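Local coordinates for protein phosphatidylinositol-specific phospholipase C1 (Streptomyces antibioticus, PDB 3H4X) that belongs to the calcium-dependent phosphoinositide phospholipase C family and folds as a single-chain alpha/beta barrel of the TIM type, at residues L125-M130 with V258-A263; T169-V174 with D242-Y247. All blocks are in the same frame, centred on the assembly; numbering follows the deposited sequence.

Contact 1: residues L125-M130 with V258-A263; sequences LLKIEM and VFDGDA. With EOH (ethanol), chain T.
K127 and D260 reach for each other across the inside of the alpha/beta barrel, from strands 124-130 and 258-262. These strands are not paired: 189-195 and 232-236 stand between them on the shorter way round the sheet. The nearest CA atoms, K127 CA and D260 CA, are 9.9 Å apart, so the span is made by side chains, with the lysine supplying most of the length. Its CG is anti to the backbone N (chi1 171°), and the rest of the chain runs out almost fully extended toward D260, whose carboxylate comes from the opposite direction.

The main interaction is a salt bridge. K127 NZ donates to D260 OD2 over 2.8 Å and meets it on the syn side, the side of the other oxygen. From there it also has a weak hydrogen bond to D260 OD1, at 3.2 Å, so the ammonium straddles the carboxylate unevenly. The end of the lysine chain comes in with the ammonium, which brings K127 CE to 3.2 Å from D260 OD2.

Packing is supplied by the neighbouring strand 282-286, where I284 and T286 touch D260 and T286 also touches K127.

More acid surrounds the pair. E60 makes a weak, long ion pair with K127 NZ, and E192 brings its OE2 close to D260 OD2. The ammonium probably offsets the like charges of D260 and E192.

The last interaction is with ethanol, probably carried in from the crystallisation liquor. K127 NZ gives it a hydrogen bond, 2.8 Å to the ethanol O, while the ethanol C1 rests 3.7 Å from D260 OD1.

Contact 2: residues T169-V174 with D242-Y247; sequences TADEAV and DPRERY
R244 NH1 meets D171 OD1 at 3.0 Å, a nearly straight salt bridge (164° at the hydrogen) between the 3-10 turn 243-246 and helix 170-177. The second segment opens with D242, part of an acetyl-group pocket with G241 and E245. Its OD1 accepts from the backbone N of R244, closing an Asx turn, and also from R244 NE at 2.9 Å. D242 OD2 accepts from R244 NH2 at 2.9 Å, so the arginine is gripped side-on. P243 leans on F259 and W275.

R244 then bends at chi3 (-57°), which lets NE and NH2 lie against D242 while NH1 points on to the helix. D171 OD1 sits in the guanidinium plane, yet the arginine reaches it from above the carboxylate plane, with the two planes 73° apart. F256 O accepts a hydrogen bond from NH1 as well, and Y281 OH bonds to both R244 NH2 and D171 OD1. E245 pairs with R253, and Y247 stacks on F256.

Every N-H direction of the guanidinium thus has an acceptor, which should fix its rotation. Its positive charge probably balances two aspartates, with D171 OD1 and D242 OD2 staying 6.7 Å apart.

In the fold
From the N terminus the chain runs through strands 31-36 and 58-64 before strand 124-130, the first side of contact 1, and then passes through helix 170-177, where contact 2 begins. Strands 189-195 and 232-236 follow before residues 242-247 return to that helix, closing a loop with 67 residues between the segments. Only then does strand 258-262 complete contact 1, so the smaller loop lies wholly within the larger and the two do not cross. Contact 1 spans the barrel interior; contact 2 ties peripheral connections together about 16 Å away, centre to centre. F259 joins them, its CZ packing 3.7 Å from R244 CD on the outer side of the strand.

Contact 1: residues L125-M130 with V258-A263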
loop_
_atom_site.group_PDB
_atom_site.type_symbol
_atom_site.label_atom_id
_atom_site.label_comp_id
_atom_site.label_asym_id
_atom_site.label_seq_id
_atom_site.Cartn_x
_atom_site.Cartn_y
_atom_site.Cartn_z
ATOM N N LEU A 125 6.341 0.746 -0.455
ATOM C CA LEU A 125 5.033 0.192 -0.149
ATOM C C LEU A 125 4.180 0.221 -1.404
ATOM O O LEU A 125 3.969 1.286 -1.997
ATOM C CB LEU A 125 4.361 1.003 0.961
ATOM C CG LEU A 125 2.939 0.581 1.350
ATOM C CD1 LEU A 125 2.894 -0.870 1.817
ATOM C CD2 LEU A 125 2.363 1.506 2.419
ATOM N N LEU A 126 3.719 -0.953 -1.820
ATOM C CA LEU A 126 2.745 -1.058 -2.896
ATOM C C LEU A 126 1.370 -1.096 -2.271
ATOM O O LEU A 126 1.007 -2.070 -1.596
ATOM C CB LEU A 126 2.947 -2.334 -3.705
ATOM C CG LEU A 126 4.202 -2.408 -4.562
ATOM C CD1 LEU A 126 4.427 -1.100 -5.297
ATOM C CD2 LEU A 126 5.388 -2.742 -3.681
ATOM N N LYS A 127 0.612 -0.030 -2.473
ATOM C CA LYS A 127 -0.741 0.022 -1.980
ATOM C C LYS A 127 -1.647 -0.526 -3.057
ATOM O O LYS A 127 -1.682 -0.013 -4.174
ATOM C CB LYS A 127 -1.130 1.453 -1.644
ATOM C CG LYS A 127 -2.597 1.619 -1.319
ATOM C CD LYS A 127 -2.911 3.044 -0.939
ATOM C CE LYS A 127 -4.404 3.288 -0.944
ATOM N NZ LYS A 127 -4.735 4.649 -0.440
ATOM N N ILE A 128 -2.375 -1.578 -2.713
ATOM C CA ILE A 128 -3.235 -2.244 -3.663
ATOM C C ILE A 128 -4.683 -1.999 -3.285
ATOM O O ILE A 128 -5.126 -2.398 -2.201
ATOM C CB ILE A 128 -2.993 -3.757 -3.636
ATOM C CG1 ILE A 128 -1.498 -4.072 -3.774
ATOM C CG2 ILE A 128 -3.879 -4.459 -4.660
ATOM C CD1 ILE A 128 -0.885 -3.619 -5.056
ATOM N N GLU A 129 -5.421 -1.335 -4.167
ATOM C CA GLU A 129 -6.864 -1.283 -4.022
ATOM C C GLU A 129 -7.455 -2.421 -4.833
ATOM O O GLU A 129 -7.289 -2.480 -6.057
ATOM C CB GLU A 129 -7.439 0.056 -4.492
ATOM C CG GLU A 129 -8.965 0.090 -4.393
ATOM C CD GLU A 129 -9.589 1.411 -4.815
ATOM O OE1 GLU A 129 -8.965 2.474 -4.614
ATOM O OE2 GLU A 129 -10.729 1.388 -5.330
ATOM N N MET A 130 -8.131 -3.337 -4.148
ATOM C CA MET A 130 -8.812 -4.435 -4.813
ATOM C C MET A 130 -10.164 -3.901 -5.263
ATOM O O MET A 130 -11.147 -3.952 -4.516
ATOM C CB MET A 130 -8.980 -5.614 -3.856
ATOM C CG MET A 130 -7.676 -6.181 -3.321
ATOM S SD MET A 130 -6.573 -6.787 -4.610
ATOM C CE MET A 130 -7.774 -7.546 -5.697
ATOM N N VAL A 258 -2.458 -1.144 9.858
ATOM C CA VAL A 258 -2.356 -0.114 8.834
ATOM C C VAL A 258 -3.735 0.510 8.661
ATOM O O VAL A 258 -4.749 -0.192 8.679
ATOM C CB VAL A 258 -1.858 -0.701 7.493
ATOM C CG1 VAL A 258 -1.691 0.399 6.444
ATOM C CG2 VAL A 258 -0.556 -1.461 7.707
ATOM N N PHE A 259 -3.757 1.828 8.507
ATOM C CA PHE A 259 -4.986 2.605 8.422
ATOM C C PHE A 259 -4.817 3.585 7.281
ATOM O O PHE A 259 -3.726 4.109 7.067
ATOM C CB PHE A 259 -5.232 3.326 9.743
ATOM C CG PHE A 259 -5.369 2.391 10.899
ATOM C CD1 PHE A 259 -6.622 1.992 11.336
ATOM C CD2 PHE A 259 -4.248 1.868 11.522
ATOM C CE1 PHE A 259 -6.747 1.102 12.385
ATOM C CE2 PHE A 259 -4.367 0.983 12.575
ATOM C CZ PHE A 259 -5.620 0.604 13.011
ATOM N N ASP A 260 -5.888 3.812 6.535
ATOM C CA ASP A 260 -5.804 4.545 5.283
ATOM C C ASP A 260 -7.052 5.404 5.164
ATOM O O ASP A 260 -8.172 4.885 5.182
ATOM C CB ASP A 260 -5.720 3.526 4.143
ATOM C CG ASP A 260 -5.409 4.148 2.808
ATOM O OD1 ASP A 260 -6.174 5.026 2.372
ATOM O OD2 ASP A 260 -4.400 3.743 2.188
ATOM N N GLY A 261 -6.878 6.718 5.071
ATOM C CA GLY A 261 -8.034 7.603 5.050
ATOM C C GLY A 261 -7.700 8.986 4.542
ATOM O O GLY A 261 -6.537 9.335 4.347
ATOM N N ASP A 262 -8.744 9.780 4.342
ATOM C CA ASP A 262 -8.641 11.109 3.759
ATOM C C ASP A 262 -7.887 12.089 4.664
ATOM O O ASP A 262 -8.238 12.267 5.834
ATOM C CB ASP A 262 -10.054 11.622 3.492
ATOM C CG ASP A 262 -10.065 13.000 2.897
ATOM O OD1 ASP A 262 -9.590 13.154 1.755
ATOM O OD2 ASP A 262 -10.548 13.929 3.580
ATOM N N ALA A 263 -6.864 12.740 4.111
ATOM C CA ALA A 263 -6.031 13.665 4.884
ATOM C C ALA A 263 -6.827 14.804 5.529
ATOM O O ALA A 263 -6.661 15.092 6.718
ATOM C CB ALA A 263 -4.914 14.233 4.019
HETATM C C1 EOH T . -7.817 5.283 -0.923
HETATM C C2 EOH T . -9.248 5.675 -1.286
HETATM O O EOH T . -6.886 5.587 -1.941
#

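Contact 2: residues T169-V174 with D242-Y247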
loop_
_atom_site.group_PDB
_atom_site.type_symbol
_atom_site.label_atom_id
_atom_site.label_comp_id
_atom_site.label_asym_id
_atom_site.label_seq_id
_atom_site.Cartn_x
_atom_site.Cartn_y
_atom_site.Cartn_z
ATOM N N THR A 169 -0.095 -11.915 17.551
ATOM C CA THR A 169 -0.732 -11.153 16.479
ATOM C C THR A 169 0.158 -10.003 16.026
ATOM O O THR A 169 1.081 -9.599 16.736
ATOM C CB THR A 169 -2.063 -10.528 16.927
ATOM O OG1 THR A 169 -1.799 -9.493 17.881
ATOM C CG2 THR A 169 -2.996 -11.575 17.529
ATOM N N ALA A 170 -0.140 -9.464 14.850
ATOM C CA ALA A 170 0.593 -8.322 14.327
ATOM C C ALA A 170 0.448 -7.116 15.248
ATOM O O ALA A 170 1.404 -6.376 15.471
ATOM C CB ALA A 170 0.112 -7.984 12.925
ATOM N N ASP A 171 -0.751 -6.916 15.788
ATOM C CA ASP A 171 -0.981 -5.793 16.685
ATOM C C ASP A 171 -0.099 -5.887 17.926
ATOM O O ASP A 171 0.499 -4.899 18.354
ATOM C CB ASP A 171 -2.441 -5.728 17.116
ATOM C CG ASP A 171 -2.732 -4.507 17.954
ATOM O OD1 ASP A 171 -2.641 -3.389 17.412
ATOM O OD2 ASP A 171 -3.026 -4.663 19.160
ATOM N N GLU A 172 -0.041 -7.074 18.518
ATOM C CA GLU A 172 0.778 -7.279 19.701
ATOM C C GLU A 172 2.232 -6.954 19.378
ATOM O O GLU A 172 2.908 -6.254 20.131
ATOM C CB GLU A 172 0.653 -8.721 20.193
ATOM C CG GLU A 172 1.538 -9.063 21.383
ATOM C CD GLU A 172 1.515 -10.546 21.712
ATOM O OE1 GLU A 172 0.461 -11.038 22.169
ATOM O OE2 GLU A 172 2.554 -11.216 21.522
ATOM N N ALA A 173 2.711 -7.468 18.250
ATOM C CA ALA A 173 4.089 -7.257 17.846
ATOM C C ALA A 173 4.401 -5.780 17.628
ATOM O O ALA A 173 5.415 -5.270 18.105
ATOM C CB ALA A 173 4.391 -8.049 16.588
ATOM N N VAL A 174 3.534 -5.089 16.898
ATOM C CA VAL A 174 3.844 -3.725 16.504
ATOM C C VAL A 174 3.797 -2.765 17.698
ATOM O O VAL A 174 4.640 -1.875 17.828
ATOM C CB VAL A 174 2.945 -3.260 15.331
ATOM C CG1 VAL A 174 1.602 -2.747 15.829
ATOM C CG2 VAL A 174 3.670 -2.216 14.481
ATOM N N ASP A 242 -10.691 3.831 17.851
ATOM C CA ASP A 242 -10.031 2.701 17.215
ATOM C C ASP A 242 -10.917 2.259 16.059
ATOM O O ASP A 242 -11.998 1.716 16.283
ATOM C CB ASP A 242 -9.849 1.562 18.218
ATOM C CG ASP A 242 -9.089 0.388 17.642
ATOM O OD1 ASP A 242 -9.055 0.237 16.402
ATOM O OD2 ASP A 242 -8.523 -0.393 18.434
ATOM N N PRO A 243 -10.483 2.510 14.813
ATOM C CA PRO A 243 -11.351 2.208 13.678
ATOM C C PRO A 243 -11.705 0.732 13.571
ATOM O O PRO A 243 -12.680 0.378 12.912
ATOM C CB PRO A 243 -10.512 2.644 12.473
ATOM C CG PRO A 243 -9.570 3.666 13.016
ATOM C CD PRO A 243 -9.238 3.180 14.393
ATOM N N ARG A 244 -10.914 -0.126 14.205
ATOM C CA ARG A 244 -11.137 -1.561 14.106
ATOM C C ARG A 244 -12.384 -2.010 14.863
ATOM O O ARG A 244 -12.845 -3.137 14.697
ATOM C CB ARG A 244 -9.896 -2.320 14.572
ATOM C CG ARG A 244 -8.691 -2.051 13.674
ATOM C CD ARG A 244 -7.362 -2.442 14.302
ATOM N NE ARG A 244 -7.137 -1.780 15.581
ATOM C CZ ARG A 244 -6.019 -1.893 16.288
ATOM N NH1 ARG A 244 -5.008 -2.619 15.822
ATOM N NH2 ARG A 244 -5.917 -1.286 17.462
ATOM N N GLU A 245 -12.939 -1.120 15.683
ATOM C CA GLU A 245 -14.182 -1.422 16.382
ATOM C C GLU A 245 -15.345 -1.582 15.399
ATOM O O GLU A 245 -16.408 -2.065 15.781
ATOM C CB GLU A 245 -14.489 -0.354 17.433
ATOM C CG GLU A 245 -13.437 -0.228 18.532
ATOM C CD GLU A 245 -13.436 -1.384 19.522
ATOM O OE1 GLU A 245 -14.296 -2.286 19.420
ATOM O OE2 GLU A 245 -12.562 -1.390 20.418
ATOM N N ARG A 246 -15.141 -1.201 14.136
ATOM C CA ARG A 246 -16.154 -1.402 13.101
ATOM C C ARG A 246 -16.345 -2.877 12.770
ATOM O O ARG A 246 -17.371 -3.250 12.216
ATOM C CB ARG A 246 -15.781 -0.655 11.817
ATOM C CG ARG A 246 -14.681 -1.329 11.003
ATOM C CD ARG A 246 -14.385 -0.585 9.710
ATOM N NE ARG A 246 -13.956 0.786 9.960
ATOM C CZ ARG A 246 -13.533 1.616 9.013
ATOM N NH1 ARG A 246 -13.490 1.212 7.751
ATOM N NH2 ARG A 246 -13.160 2.847 9.332
ATOM N N TYR A 247 -15.354 -3.707 13.081
ATOM C CA TYR A 247 -15.447 -5.140 12.814
ATOM C C TYR A 247 -16.064 -5.836 14.016
ATOM O O TYR A 247 -15.535 -5.753 15.123
ATOM C CB TYR A 247 -14.067 -5.725 12.495
ATOM C CG TYR A 247 -13.367 -4.991 11.375
ATOM C CD1 TYR A 247 -13.867 -5.025 10.080
ATOM C CD2 TYR A 247 -12.225 -4.240 11.615
ATOM C CE1 TYR A 247 -13.243 -4.340 9.052
ATOM C CE2 TYR A 247 -11.593 -3.554 10.594
ATOM C CZ TYR A 247 -12.105 -3.604 9.317
ATOM O OH TYR A 247 -11.469 -2.919 8.305
#